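Local coordinates for rhogap protein (Gallus gallus, PDB 1F7C) that stimulates GTP hydrolysis by the Rho-family GTPases RhoA and Cdc42 through its RhoGAP domain, at residues Q56-I61 / K167-T172. Numbering follows the deposited sequence.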
ATOM      1  N   GLN A  56       9.862  -7.287  13.283  1.00 34.94           N
ATOM      2  CA  GLN A  56       9.661  -8.423  12.395  1.00 36.68           C
ATOM      3  C   GLN A  56       8.211  -8.574  11.965  1.00 36.12           C
ATOM      4  O   GLN A  56       7.302  -8.367  12.762  1.00 37.82           O
ATOM      5  CB  GLN A  56      10.128  -9.713  13.064  1.00 40.87           C
ATOM      6  CG  GLN A  56      11.608  -9.724  13.430  1.00 48.06           C
ATOM      7  CD  GLN A  56      12.098 -11.101  13.860  1.00 51.81           C
ATOM      8  OE1 GLN A  56      11.437 -11.795  14.643  1.00 51.94           O
ATOM      9  NE2 GLN A  56      13.265 -11.498  13.354  1.00 51.02           N
ATOM     10  N   GLY A  57       8.007  -8.929  10.698  1.00 35.22           N
ATOM     11  CA  GLY A  57       6.665  -9.118  10.172  1.00 33.51           C
ATOM     12  C   GLY A  57       5.809  -7.869  10.012  1.00 33.56           C
ATOM     13  O   GLY A  57       4.586  -7.935  10.153  1.00 30.17           O
ATOM     14  N   LEU A  58       6.442  -6.733   9.722  1.00 34.26           N
ATOM     15  CA  LEU A  58       5.717  -5.477   9.527  1.00 33.86           C
ATOM     16  C   LEU A  58       4.597  -5.655   8.510  1.00 34.39           C
ATOM     17  O   LEU A  58       4.842  -6.068   7.369  1.00 31.33           O
ATOM     18  CB  LEU A  58       6.654  -4.375   9.018  1.00 34.28           C
ATOM     19  CG  LEU A  58       7.534  -3.577   9.977  1.00 34.01           C
ATOM     20  CD1 LEU A  58       8.397  -2.622   9.162  1.00 32.65           C
ATOM     21  CD2 LEU A  58       6.669  -2.798  10.975  1.00 31.34           C
ATOM     22  N   TYR A  59       3.374  -5.338   8.934  1.00 34.45           N
ATOM     23  CA  TYR A  59       2.186  -5.433   8.088  1.00 36.07           C
ATOM     24  C   TYR A  59       1.665  -6.862   7.870  1.00 38.26           C
ATOM     25  O   TYR A  59       0.617  -7.060   7.265  1.00 39.79           O
ATOM     26  CB  TYR A  59       2.441  -4.737   6.735  1.00 31.52           C
ATOM     27  CG  TYR A  59       2.681  -3.247   6.862  1.00 26.57           C
ATOM     28  CD1 TYR A  59       3.966  -2.701   6.714  1.00 26.78           C
ATOM     29  CD2 TYR A  59       1.628  -2.381   7.156  1.00 26.01           C
ATOM     30  CE1 TYR A  59       4.189  -1.321   6.857  1.00 24.20           C
ATOM     31  CE2 TYR A  59       1.835  -1.000   7.306  1.00 26.38           C
ATOM     32  CZ  TYR A  59       3.112  -0.476   7.154  1.00 26.59           C
ATOM     33  OH  TYR A  59       3.298   0.881   7.292  1.00 28.84           O
ATOM     34  N   ARG A  60       2.398  -7.854   8.360  1.00 41.29           N
ATOM     35  CA  ARG A  60       1.978  -9.248   8.242  1.00 44.43           C
ATOM     36  C   ARG A  60       1.340  -9.614   9.581  1.00 44.12           C
ATOM     37  O   ARG A  60       0.308 -10.276   9.640  1.00 45.40           O
ATOM     38  CB  ARG A  60       3.188 -10.153   7.976  1.00 47.08           C
ATOM     39  CG  ARG A  60       2.852 -11.638   7.899  1.00 53.33           C
ATOM     40  CD  ARG A  60       4.055 -12.498   8.260  1.00 57.93           C
ATOM     41  NE  ARG A  60       5.050 -12.566   7.195  1.00 63.48           N
ATOM     42  CZ  ARG A  60       6.339 -12.843   7.393  1.00 66.02           C
ATOM     43  NH1 ARG A  60       6.787 -13.069   8.623  1.00 65.93           N
ATOM     44  NH2 ARG A  60       7.180 -12.904   6.362  1.00 65.50           N
ATOM     45  N   ILE A  61       1.972  -9.161  10.656  1.00 46.73           N
ATOM     46  CA  ILE A  61       1.500  -9.407  12.010  1.00 47.91           C
ATOM     47  C   ILE A  61       0.341  -8.473  12.286  1.00 49.46           C
ATOM     48  O   ILE A  61       0.470  -7.258  12.153  1.00 49.10           O
ATOM     49  CB  ILE A  61       2.617  -9.148  13.053  1.00 48.42           C
ATOM     50  CG1 ILE A  61       3.758 -10.149  12.849  1.00 48.63           C
ATOM     51  CG2 ILE A  61       2.056  -9.234  14.464  1.00 47.14           C
ATOM     52  CD1 ILE A  61       3.317 -11.609  12.883  1.00 49.87           C
ATOM     53  N   LYS A 167      16.380  -8.092   5.831  1.00 34.91           N
ATOM     54  CA  LYS A 167      17.219  -9.002   6.612  1.00 36.42           C
ATOM     55  C   LYS A 167      16.781  -8.978   8.075  1.00 36.48           C
ATOM     56  O   LYS A 167      16.792 -10.001   8.756  1.00 37.92           O
ATOM     57  CB  LYS A 167      18.694  -8.589   6.540  1.00 41.81           C
ATOM     58  CG  LYS A 167      19.388  -8.892   5.225  1.00 47.13           C
ATOM     59  CD  LYS A 167      19.503 -10.389   5.004  1.00 53.80           C
ATOM     60  CE  LYS A 167      20.364 -10.707   3.782  1.00 58.04           C
ATOM     61  NZ  LYS A 167      19.824 -10.106   2.524  1.00 59.68           N
ATOM     62  N   GLN A 168      16.383  -7.803   8.545  1.00 34.72           N
ATOM     63  CA  GLN A 168      15.957  -7.621   9.919  1.00 34.14           C
ATOM     64  C   GLN A 168      14.455  -7.828  10.145  1.00 35.05           C
ATOM     65  O   GLN A 168      14.056  -8.602  11.027  1.00 35.58           O
ATOM     66  CB  GLN A 168      16.339  -6.217  10.381  1.00 34.28           C
ATOM     67  CG  GLN A 168      17.141  -6.142  11.655  1.00 40.08           C
ATOM     68  CD  GLN A 168      16.489  -6.867  12.806  1.00 40.50           C
ATOM     69  OE1 GLN A 168      16.720  -8.057  13.017  1.00 42.25           O
ATOM     70  NE2 GLN A 168      15.662  -6.157  13.557  1.00 43.14           N
ATOM     71  N   ASN A 169      13.617  -7.139   9.365  1.00 32.88           N
ATOM     72  CA  ASN A 169      12.176  -7.266   9.559  1.00 31.91           C
ATOM     73  C   ASN A 169      11.494  -8.400   8.795  1.00 30.40           C
ATOM     74  O   ASN A 169      10.298  -8.618   8.948  1.00 31.26           O
ATOM     75  CB  ASN A 169      11.453  -5.936   9.271  1.00 28.00           C
ATOM     76  CG  ASN A 169      11.601  -5.469   7.820  1.00 26.09           C
ATOM     77  OD1 ASN A 169      11.637  -6.275   6.887  1.00 21.35           O
ATOM     78  ND2 ASN A 169      11.646  -4.150   7.629  1.00 20.27           N
ATOM     79  N   LEU A 170      12.265  -9.119   7.986  1.00 31.82           N
ATOM     80  CA  LEU A 170      11.774 -10.264   7.209  1.00 32.83           C
ATOM     81  C   LEU A 170      10.764  -9.913   6.133  1.00 32.96           C
ATOM     82  O   LEU A 170      10.205 -10.804   5.519  1.00 34.71           O
ATOM     83  CB  LEU A 170      11.137 -11.303   8.138  1.00 31.01           C
ATOM     84  CG  LEU A 170      11.824 -11.562   9.485  1.00 34.81           C
ATOM     85  CD1 LEU A 170      11.022 -12.593  10.288  1.00 33.23           C
ATOM     86  CD2 LEU A 170      13.257 -12.044   9.245  1.00 33.59           C
ATOM     87  N   MET A 171      10.515  -8.630   5.899  1.00 33.44           N
ATOM     88  CA  MET A 171       9.533  -8.257   4.887  1.00 31.44           C
ATOM     89  C   MET A 171      10.133  -7.862   3.549  1.00 30.40           C
ATOM     90  O   MET A 171      10.424  -6.697   3.297  1.00 30.54           O
ATOM     91  CB  MET A 171       8.629  -7.140   5.408  1.00 30.67           C
ATOM     92  CG  MET A 171       7.779  -7.545   6.614  1.00 30.21           C
ATOM     93  SD  MET A 171       6.813  -9.084   6.375  1.00 33.93           S
ATOM     94  CE  MET A 171       5.566  -8.536   5.146  1.00 28.28           C
ATOM     95  N   THR A 172      10.312  -8.858   2.692  1.00 29.07           N
ATOM     96  CA  THR A 172      10.854  -8.647   1.370  1.00 30.04           C
ATOM     97  C   THR A 172       9.759  -8.063   0.494  1.00 29.80           C
ATOM     98  O   THR A 172       8.600  -7.967   0.907  1.00 28.43           O
ATOM     99  CB  THR A 172      11.300  -9.972   0.733  1.00 30.76           C
ATOM    100  OG1 THR A 172      10.161 -10.818   0.554  1.00 32.78           O
ATOM    101  CG2 THR A 172      12.315 -10.679   1.624  1.00 33.20           C
TER
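Met171 reaches into the turn that carries Arg60, bent at both chi2 and chi3 (-52° and -70°) so that its thioether folds against the backbone of Gly57 and Leu58. Its SD lies over one face of the Arg60 guanidinium, 3.7 Å above the plane and displaced from the centre of the group toward its edge, while CE packs 4.0 Å from Arg60 CB. Farther back along the chain, Met171 CG meets Leu58 CB at 4.1 Å. A single backbone bond joins the segments: Gly57 N donates to Asn169 O over 2.9 Å, at an N-H...O angle of 159°. Beside this bond, Leu170 CD1 rests 4.0 Å from Gln56 NE2. With an alanine in place of Met171, the lost thioether is likely to open a gap beside Leu58 and leave the arginine side chain freer to swing. Asn169 OD1 positions Met171 by accepting from its N in an Asx turn, and Asn169 ND2 bonds to Val162 O and Ile53 O. Gly57 O receives Arg60 N and Ile61 N, holding the finger turn. Such a loop, packed against the C-terminal end of helix 166-169, presents the predicted arginine finger of the all-helical RhoGAP domain, consistent with insertion into the GTPase active site to stabilise the transition state.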